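Side-chain contacts in putative alpha/beta hydrolase (Desulfitobacterium hafniense, PDB 4RPC), which probably catalyses hydrolysis of a still unidentified substrate, as a member of the alpha/beta hydrolase family: residues V95-S100 with L187-Y192; I136-F141 with E180-A185; Q170-E175 with V244-P249. All coordinates share one frame; numbering follows the deposited sequence.

Contact 1 (V95-S100 with L187-Y192)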
loop_
_atom_site.group_PDB
_atom_site.type_symbol
_atom_site.label_atom_id
_atom_site.label_comp_id
_atom_site.label_asym_id
_atom_site.label_seq_id
_atom_site.Cartn_x
_atom_site.Cartn_y
_atom_site.Cartn_z
ATOM N N VAL A 95 0.563 -1.504 0.479
ATOM C CA VAL A 95 0.556 -1.029 1.840
ATOM C C VAL A 95 0.028 0.377 1.840
ATOM O O VAL A 95 0.477 1.227 1.072
ATOM C CB VAL A 95 1.948 -1.130 2.529
ATOM C CG1 VAL A 95 2.983 -0.287 1.814
ATOM C CG2 VAL A 95 1.841 -0.692 4.002
ATOM N N SER A 96 -0.962 0.595 2.695
ATOM C CA SER A 96 -1.566 1.893 2.930
ATOM C C SER A 96 -2.208 2.420 1.656
ATOM O O SER A 96 -3.045 1.734 1.063
ATOM C CB SER A 96 -0.488 2.843 3.511
ATOM O OG SER A 96 -1.102 3.852 4.318
ATOM N N LEU A 97 -1.852 3.619 1.219
ATOM C CA LEU A 97 -2.351 4.080 -0.067
ATOM C C LEU A 97 -2.161 3.046 -1.169
ATOM O O LEU A 97 -2.976 2.955 -2.073
ATOM C CB LEU A 97 -1.595 5.300 -0.489
ATOM C CG LEU A 97 -1.934 5.895 -1.843
ATOM C CD1 LEU A 97 -3.405 6.203 -1.966
ATOM C CD2 LEU A 97 -1.071 7.162 -2.003
ATOM N N GLY A 98 -1.082 2.285 -1.083
ATOM C CA GLY A 98 -0.789 1.334 -2.097
ATOM C C GLY A 98 -1.869 0.259 -2.145
ATOM O O GLY A 98 -2.060 -0.333 -3.186
ATOM N N ALA A 99 -2.579 0.025 -1.031
ATOM C CA ALA A 99 -3.664 -0.960 -1.037
ATOM C C ALA A 99 -4.861 -0.411 -1.815
ATOM O O ALA A 99 -5.646 -1.159 -2.371
ATOM C CB ALA A 99 -4.100 -1.287 0.384
ATOM N N SER A 100 -5.036 0.913 -1.787
ATOM C CA SER A 100 -6.142 1.529 -2.514
ATOM C C SER A 100 -5.843 1.470 -3.982
ATOM O O SER A 100 -6.726 1.193 -4.755
ATOM C CB SER A 100 -6.361 2.999 -2.110
ATOM O OG SER A 100 -6.701 3.051 -0.784
ATOM N N LEU A 187 -3.691 13.417 -0.059
ATOM C CA LEU A 187 -4.980 13.914 -0.489
ATOM C C LEU A 187 -5.684 12.816 -1.301
ATOM O O LEU A 187 -6.877 12.543 -1.084
ATOM C CB LEU A 187 -4.874 15.222 -1.274
ATOM C CG LEU A 187 -4.337 16.443 -0.534
ATOM C CD1 LEU A 187 -3.833 17.482 -1.494
ATOM C CD2 LEU A 187 -5.414 17.057 0.380
ATOM N N ALA A 188 -4.917 12.178 -2.190
ATOM C CA ALA A 188 -5.418 11.081 -3.027
ATOM C C ALA A 188 -5.863 9.970 -2.142
ATOM O O ALA A 188 -6.959 9.484 -2.304
ATOM C CB ALA A 188 -4.397 10.580 -4.054
ATOM N N ALA A 189 -5.018 9.554 -1.214
ATOM C CA ALA A 189 -5.400 8.510 -0.258
ATOM C C ALA A 189 -6.725 8.793 0.456
ATOM O O ALA A 189 -7.632 7.980 0.401
ATOM C CB ALA A 189 -4.315 8.301 0.740
ATOM N N TYR A 190 -6.854 9.971 1.070
ATOM C CA TYR A 190 -8.018 10.326 1.836
ATOM C C TYR A 190 -9.268 10.620 1.009
ATOM O O TYR A 190 -10.327 10.470 1.506
ATOM C CB TYR A 190 -7.706 11.531 2.755
ATOM C CG TYR A 190 -6.892 11.124 3.938
ATOM C CD1 TYR A 190 -7.277 10.048 4.729
ATOM C CD2 TYR A 190 -5.757 11.802 4.277
ATOM C CE1 TYR A 190 -6.523 9.655 5.827
ATOM C CE2 TYR A 190 -4.978 11.416 5.351
ATOM C CZ TYR A 190 -5.359 10.350 6.124
ATOM O OH TYR A 190 -4.635 9.998 7.215
ATOM N N ARG A 191 -9.134 11.040 -0.238
ATOM C CA ARG A 191 -10.258 11.274 -1.136
ATOM C C ARG A 191 -10.902 9.993 -1.653
ATOM O O ARG A 191 -12.101 9.962 -1.870
ATOM C CB ARG A 191 -9.793 12.074 -2.357
ATOM C CG ARG A 191 -10.897 12.671 -3.178
ATOM C CD ARG A 191 -11.274 14.062 -2.746
ATOM N NE ARG A 191 -10.112 14.954 -2.709
ATOM C CZ ARG A 191 -10.109 16.161 -2.129
ATOM N NH1 ARG A 191 -11.223 16.629 -1.544
ATOM N NH2 ARG A 191 -8.957 16.894 -2.122
ATOM N N TYR A 192 -10.107 8.938 -1.878
ATOM C CA TYR A 192 -10.632 7.703 -2.513
ATOM C C TYR A 192 -11.871 7.191 -1.797
ATOM O O TYR A 192 -11.879 6.949 -0.597
ATOM C CB TYR A 192 -9.564 6.635 -2.543
ATOM C CG TYR A 192 -9.868 5.424 -3.421
ATOM C CD1 TYR A 192 -10.110 5.567 -4.774
ATOM C CD2 TYR A 192 -9.866 4.163 -2.910
ATOM C CE1 TYR A 192 -10.361 4.457 -5.568
ATOM C CE2 TYR A 192 -10.139 3.056 -3.685
ATOM C CZ TYR A 192 -10.364 3.184 -5.024
ATOM O OH TYR A 192 -10.636 2.051 -5.828
HETATM O O HOH W 1 -7.416 5.319 0.091
#
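The phenol ring of Tyr192 meets Ser100 obliquely, along the side of the ring that carries CD2 and CE2. Ser100 CB comes to 3.8 Å from Tyr192 CD2, and the carbonyl oxygen Ser100 O stands 4.0 Å from Tyr192 CE2, so the serine runs beside the ring and makes no hydrogen bond to it. The hydroxyl of Tyr192 is engaged instead by Glu104 on helix 97-108, while Val70 and Glu71 of helix 70-83 also touch the tyrosine. Its CG lies anti to the backbone N (chi1 -168°), at the first residue to leave the helical conformation, and the ring thereby turns back toward helix 97-108.

The 95-100 segment has the build of a nucleophile elbow, the tight strand-to-helix turn of alpha/beta hydrolases. Two observations support this reading: Ser96, the probable nucleophile, has a strained backbone with positive phi (phi 62°, psi -125°), as at the nucleophile of an elbow, and at Gly98 a beta carbon would collide with Val95 O. Ser96 OG is hydrogen-bonded to Gln122 and weakly to His241, its likely triad partner, and takes no part in the contact with 187-192.

Leu97, the residue after Ser96 within the elbow, reaches helix 179-191 with one methyl. Its CD1 sits 3.5 Å from both Ala189 CA and Ala189 CB; the approach to CA is tighter than usual for two carbons, and the small alanine lets the helix backbone come this near. Beside the apolar contact and the ring, a water joins the two segments by polar bonds. It accepts from Ser100 OG at 2.5 Å and donates to the carbonyl oxygen Ala189 O at 2.7 Å, bridging a buried hydroxyl to the last turn of the helix.

Contact 2 (I136-F141 with E180-A185)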
loop_
_atom_site.group_PDB
_atom_site.type_symbol
_atom_site.label_atom_id
_atom_site.label_comp_id
_atom_site.label_asym_id
_atom_site.label_seq_id
_atom_site.Cartn_x
_atom_site.Cartn_y
_atom_site.Cartn_z
ATOM N N ILE A 136 -2.298 17.173 8.425
ATOM C CA ILE A 136 -1.796 16.634 9.678
ATOM C C ILE A 136 -0.872 15.447 9.448
ATOM O O ILE A 136 0.233 15.393 9.997
ATOM C CB ILE A 136 -2.931 16.289 10.624
ATOM C CG1 ILE A 136 -3.482 17.591 11.200
ATOM C CG2 ILE A 136 -2.476 15.356 11.744
ATOM C CD1 ILE A 136 -4.850 17.432 11.777
HETATM N N MSE A 137 -1.309 14.514 8.641
HETATM C CA MSE A 137 -0.543 13.338 8.447
HETATM C C MSE A 137 0.752 13.674 7.717
HETATM O O MSE A 137 1.777 13.083 8.015
HETATM C CB MSE A 137 -1.379 12.353 7.658
HETATM C CG MSE A 137 -2.525 11.854 8.526
HETATM SE SE MSE A 137 -1.903 10.939 10.177
HETATM C CE MSE A 137 -0.465 9.924 9.281
ATOM N N ALA A 138 0.717 14.612 6.760
ATOM C CA ALA A 138 1.936 15.042 6.099
ATOM C C ALA A 138 2.967 15.529 7.099
ATOM O O ALA A 138 4.136 15.086 7.056
ATOM C CB ALA A 138 1.673 16.127 5.038
ATOM N N ASP A 139 2.563 16.442 7.975
ATOM C CA ASP A 139 3.466 16.966 8.970
ATOM C C ASP A 139 3.962 15.870 9.920
ATOM O O ASP A 139 5.150 15.872 10.265
ATOM C CB ASP A 139 2.830 18.062 9.813
ATOM C CG ASP A 139 2.414 19.247 8.991
ATOM O OD1 ASP A 139 2.926 19.392 7.847
ATOM O OD2 ASP A 139 1.553 20.036 9.468
ATOM N N ALA A 140 3.054 14.978 10.353
ATOM C CA ALA A 140 3.393 13.922 11.294
ATOM C C ALA A 140 4.504 13.084 10.665
ATOM O O ALA A 140 5.538 12.838 11.306
ATOM C CB ALA A 140 2.175 13.047 11.601
ATOM N N PHE A 141 4.310 12.690 9.404
ATOM C CA PHE A 141 5.274 11.784 8.759
ATOM C C PHE A 141 6.661 12.408 8.590
ATOM O O PHE A 141 7.665 11.752 8.801
ATOM C CB PHE A 141 4.744 11.305 7.432
ATOM C CG PHE A 141 3.922 10.053 7.513
ATOM C CD1 PHE A 141 3.483 9.540 8.729
ATOM C CD2 PHE A 141 3.582 9.388 6.359
ATOM C CE1 PHE A 141 2.745 8.357 8.801
ATOM C CE2 PHE A 141 2.852 8.208 6.411
ATOM C CZ PHE A 141 2.420 7.693 7.646
ATOM N N GLU A 180 5.273 18.627 -0.651
ATOM C CA GLU A 180 4.207 18.692 -1.664
ATOM C C GLU A 180 3.894 17.317 -2.179
ATOM O O GLU A 180 2.763 17.007 -2.383
ATOM C CB GLU A 180 4.554 19.557 -2.877
ATOM C CG GLU A 180 4.096 21.020 -2.882
ATOM C CD GLU A 180 2.673 21.335 -2.433
ATOM O OE1 GLU A 180 1.740 21.268 -3.275
ATOM O OE2 GLU A 180 2.513 21.717 -1.242
ATOM N N ALA A 181 4.905 16.484 -2.410
ATOM C CA ALA A 181 4.666 15.175 -3.010
ATOM C C ALA A 181 3.890 14.283 -2.058
ATOM O O ALA A 181 2.943 13.582 -2.423
ATOM C CB ALA A 181 5.988 14.531 -3.404
ATOM N N LEU A 182 4.288 14.356 -0.822
ATOM C CA LEU A 182 3.649 13.593 0.250
ATOM C C LEU A 182 2.237 14.020 0.431
ATOM O O LEU A 182 1.334 13.182 0.512
ATOM C CB LEU A 182 4.401 13.825 1.551
ATOM C CG LEU A 182 3.862 13.292 2.857
ATOM C CD1 LEU A 182 3.751 11.808 2.686
ATOM C CD2 LEU A 182 4.809 13.583 4.015
ATOM N N LEU A 183 2.043 15.340 0.496
ATOM C CA LEU A 183 0.728 15.879 0.649
ATOM C C LEU A 183 -0.231 15.442 -0.472
ATOM O O LEU A 183 -1.351 15.043 -0.203
ATOM C CB LEU A 183 0.797 17.419 0.771
ATOM C CG LEU A 183 -0.495 18.150 0.973
ATOM C CD1 LEU A 183 -1.015 17.910 2.348
ATOM C CD2 LEU A 183 -0.293 19.640 0.812
ATOM N N HIS A 184 0.168 15.549 -1.731
ATOM C CA HIS A 184 -0.714 15.135 -2.818
ATOM C C HIS A 184 -1.105 13.664 -2.791
ATOM O O HIS A 184 -2.235 13.290 -3.158
ATOM C CB HIS A 184 -0.048 15.450 -4.142
ATOM C CG HIS A 184 -0.251 16.856 -4.513
ATOM N ND1 HIS A 184 0.748 17.797 -4.449
ATOM C CD2 HIS A 184 -1.388 17.518 -4.804
ATOM C CE1 HIS A 184 0.246 18.973 -4.779
ATOM N NE2 HIS A 184 -1.051 18.826 -4.982
ATOM N N ALA A 185 -0.178 12.856 -2.297
ATOM C CA ALA A 185 -0.386 11.426 -2.191
ATOM C C ALA A 185 -1.422 11.175 -1.113
ATOM O O ALA A 185 -2.334 10.314 -1.269
ATOM C CB ALA A 185 0.887 10.722 -1.850
#
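Van der Waals contacts join the two segments, and Leu182 supplies most of them through one branch. Its CD2 methyl comes to 3.5 Å from the backbone oxygen Ala138 O and 3.8 Å from Ala138 CA, then makes an apolar contact with Phe141 CB at 4.1 Å. This methyl therefore lies against one turn of helix 130-145, between Ala138 and Phe141. With CG anti to the backbone N (chi1 173°), Leu182 extends across the interface, and its other methyl, CD1, approaches the Phe141 ring obliquely. Leu183 adds a second apolar touch, CD1 to Ala138 CB at 4.2 Å, which leaves the alanine methyl between two leucines.

The axes of the 136-141 and 180-185 helical segments pass 9.2 Å apart at 136°, nearer antiparallel than parallel. Both helices follow strand 112-119 and precede strand 204-210, the place where alpha/beta hydrolases commonly insert their cap, so this is probably packing within the cap. Cutting Leu182 back to an alanine is likely to open a gap against Ala138 and Phe141 and leave the Phe141 ring freer to turn.

Polar interactions belong to the flanks. His184 ND1 donates to Glu180 O at 3.0 Å, one helical turn back, from above the carbonyl plane and tilted from its own ring plane; the bond is bent. The backbone N of His184 reaches the same oxygen from the opposite face, so two donors grip it. The imidazole also meets the ring of Tyr66, while Asp139 forms a salt bridge with Arg179.

Contact 3 (Q170-E175 with V244-P249)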
loop_
_atom_site.group_PDB
_atom_site.type_symbol
_atom_site.label_atom_id
_atom_site.label_comp_id
_atom_site.label_asym_id
_atom_site.label_seq_id
_atom_site.Cartn_x
_atom_site.Cartn_y
_atom_site.Cartn_z
ATOM N N GLN A 170 9.960 5.377 10.833
ATOM C CA GLN A 170 11.003 6.243 10.340
ATOM C C GLN A 170 11.826 5.565 9.261
ATOM O O GLN A 170 12.178 6.213 8.287
ATOM C CB GLN A 170 11.876 6.731 11.496
ATOM C CG GLN A 170 12.826 7.838 11.105
ATOM C CD GLN A 170 13.801 8.224 12.213
ATOM O OE1 GLN A 170 13.946 7.565 13.217
ATOM N NE2 GLN A 170 14.466 9.289 12.010
ATOM N N PRO A 171 12.120 4.253 9.397
ATOM C CA PRO A 171 12.864 3.653 8.298
ATOM C C PRO A 171 12.116 3.560 6.957
ATOM O O PRO A 171 12.773 3.267 5.947
ATOM C CB PRO A 171 13.131 2.203 8.770
ATOM C CG PRO A 171 12.793 2.132 10.205
ATOM C CD PRO A 171 12.013 3.366 10.578
ATOM N N LEU A 172 10.771 3.685 6.953
ATOM C CA LEU A 172 10.010 3.595 5.731
ATOM C C LEU A 172 9.782 4.924 5.047
ATOM O O LEU A 172 9.386 4.950 3.905
ATOM C CB LEU A 172 8.620 2.981 5.976
ATOM C CG LEU A 172 8.658 1.529 6.427
ATOM C CD1 LEU A 172 7.268 1.068 6.836
ATOM C CD2 LEU A 172 9.216 0.677 5.304
ATOM N N ILE A 173 9.969 6.017 5.748
ATOM C CA ILE A 173 9.752 7.337 5.155
ATOM C C ILE A 173 10.891 7.652 4.207
ATOM O O ILE A 173 12.037 7.551 4.548
ATOM C CB ILE A 173 9.715 8.418 6.209
ATOM C CG1 ILE A 173 8.675 8.114 7.285
ATOM C CG2 ILE A 173 9.480 9.753 5.533
ATOM C CD1 ILE A 173 7.240 7.953 6.780
ATOM N N TYR A 174 10.569 8.035 2.992
ATOM C CA TYR A 174 11.577 8.273 1.988
ATOM C C TYR A 174 12.355 9.484 2.456
ATOM O O TYR A 174 11.803 10.541 2.754
ATOM C CB TYR A 174 10.940 8.466 0.583
ATOM C CG TYR A 174 11.882 8.881 -0.536
ATOM C CD1 TYR A 174 13.118 8.295 -0.701
ATOM C CD2 TYR A 174 11.502 9.879 -1.433
ATOM C CE1 TYR A 174 13.981 8.712 -1.707
ATOM C CE2 TYR A 174 12.340 10.304 -2.436
ATOM C CZ TYR A 174 13.546 9.720 -2.584
ATOM O OH TYR A 174 14.302 10.157 -3.622
ATOM N N GLU A 175 13.662 9.334 2.525
ATOM C CA GLU A 175 14.447 10.372 3.168
ATOM C C GLU A 175 14.500 11.674 2.347
ATOM O O GLU A 175 14.763 12.711 2.904
ATOM C CB GLU A 175 15.830 9.837 3.558
ATOM C CG GLU A 175 16.734 9.576 2.398
ATOM C CD GLU A 175 18.112 9.086 2.842
ATOM O OE1 GLU A 175 18.291 8.622 3.999
ATOM O OE2 GLU A 175 19.028 9.169 2.002
ATOM N N VAL A 244 4.799 -5.038 10.428
ATOM C CA VAL A 244 5.269 -6.270 9.813
ATOM C C VAL A 244 6.141 -5.957 8.602
ATOM O O VAL A 244 7.163 -6.591 8.373
ATOM C CB VAL A 244 4.104 -7.174 9.358
ATOM C CG1 VAL A 244 4.660 -8.479 8.793
ATOM C CG2 VAL A 244 3.191 -7.551 10.528
ATOM N N LEU A 245 5.745 -4.963 7.807
ATOM C CA LEU A 245 6.552 -4.584 6.643
ATOM C C LEU A 245 7.874 -3.994 7.062
ATOM O O LEU A 245 8.918 -4.247 6.447
ATOM C CB LEU A 245 5.754 -3.549 5.809
ATOM C CG LEU A 245 6.406 -3.072 4.546
ATOM C CD1 LEU A 245 6.686 -4.256 3.623
ATOM C CD2 LEU A 245 5.479 -2.038 3.864
ATOM N N SER A 246 7.842 -3.182 8.100
ATOM C CA SER A 246 9.035 -2.463 8.501
ATOM C C SER A 246 10.072 -3.435 9.051
ATOM O O SER A 246 11.146 -3.576 8.469
ATOM C CB SER A 246 8.724 -1.406 9.529
ATOM O OG SER A 246 9.862 -0.657 9.836
ATOM N N LYS A 247 9.687 -4.188 10.071
ATOM C CA LYS A 247 10.619 -5.013 10.824
ATOM C C LYS A 247 10.632 -6.537 10.537
ATOM O O LYS A 247 11.652 -7.179 10.848
ATOM C CB LYS A 247 10.376 -4.739 12.281
ATOM C CG LYS A 247 10.526 -3.248 12.606
ATOM C CD LYS A 247 10.282 -2.934 14.067
ATOM C CE LYS A 247 11.411 -3.467 14.947
ATOM N NZ LYS A 247 10.853 -3.906 16.254
ATOM N N GLU A 248 9.559 -7.094 9.939
ATOM C CA GLU A 248 9.515 -8.492 9.455
ATOM C C GLU A 248 8.952 -8.667 8.068
ATOM O O GLU A 248 8.030 -9.433 7.880
ATOM C CB GLU A 248 8.636 -9.316 10.357
ATOM C CG GLU A 248 9.009 -9.099 11.793
ATOM C CD GLU A 248 7.860 -9.324 12.717
ATOM O OE1 GLU A 248 6.688 -8.988 12.392
ATOM O OE2 GLU A 248 8.172 -9.825 13.791
ATOM N N PRO A 249 9.507 -7.962 7.095
ATOM C CA PRO A 249 9.063 -8.107 5.737
ATOM C C PRO A 249 9.159 -9.575 5.227
ATOM O O PRO A 249 8.371 -10.012 4.379
ATOM C CB PRO A 249 10.006 -7.172 4.973
ATOM C CG PRO A 249 11.238 -7.099 5.817
ATOM C CD PRO A 249 10.766 -7.216 7.218
#
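Leu172 and Ser246 are brought together by two different first torsions. In Leu172, CG is anti to the carbonyl carbon and beside the backbone N (chi1 -65°), and an extended second torsion (chi2 172°) carries CD1 out to 3.9 Å from Ser246 CB. In Ser246, OG is anti to the backbone N (chi1 -176°), which turns the hydroxyl to the side where Pro171 lies and leaves CB to meet the leucine methyl.

Pro171 arrives with its ring atom CG, 4.1 Å from Ser246 OG, a loose van der Waals approach. The hydroxyl's polar partner is Val168 O, just ahead of the 170-175 segment, so the serine uses its carbon against the leucine and its oxygen to tie helix 243-247 to the end of helix 165-169. Leu245 adds a more distant approach, with CD2 4.7 Å from Leu172 CD1.

The backbones stay well apart: the nearest alpha carbons, Leu172 CA and Ser246 CA, are 6.7 Å from each other, and the buried surface totals 148 Å². The contact is thus made by side chains over a modest area, from exposed Pro171 inward to buried Leu172. At the outer side a salt bridge between Lys247 and Glu167 gives the two parts of the chain a further link, and on the inner side Leu172 packs on Phe32 and Ala242.

Ala242 directly follows His241, the likely triad histidine, on the loop after strand 232-236. Leu172 lies near the proposed triad without touching it, and the contact thus joins the probable cap region after strand 112-119 to the helix that follows the histidine loop, a placement consistent with the border between cap and core in an alpha/beta hydrolase.

Contacts 1 and 2 share helix 179-191, and their centres lie about 12 Å apart; Leu97 CD2 of contact 1 is 3.5 Å from Ala185 O of contact 2. The chain loop closed by contact 1 encloses contact 2, whereas contact 3 alternates with both along the sequence. Contact 3 is centred about 18 Å from contact 1 and about 17 Å from contact 2, yet touches each: Val95 CG1 to Leu245 CD2 at 3.7 Å, and Phe141 CD2 to Ile173 CD1 at 4.0 Å. Contact 1 contains the probable nucleophile Ser96, and contact 3 lies near the likely triad without touching it, so both border the likely active site, with contact 2 within the probable cap.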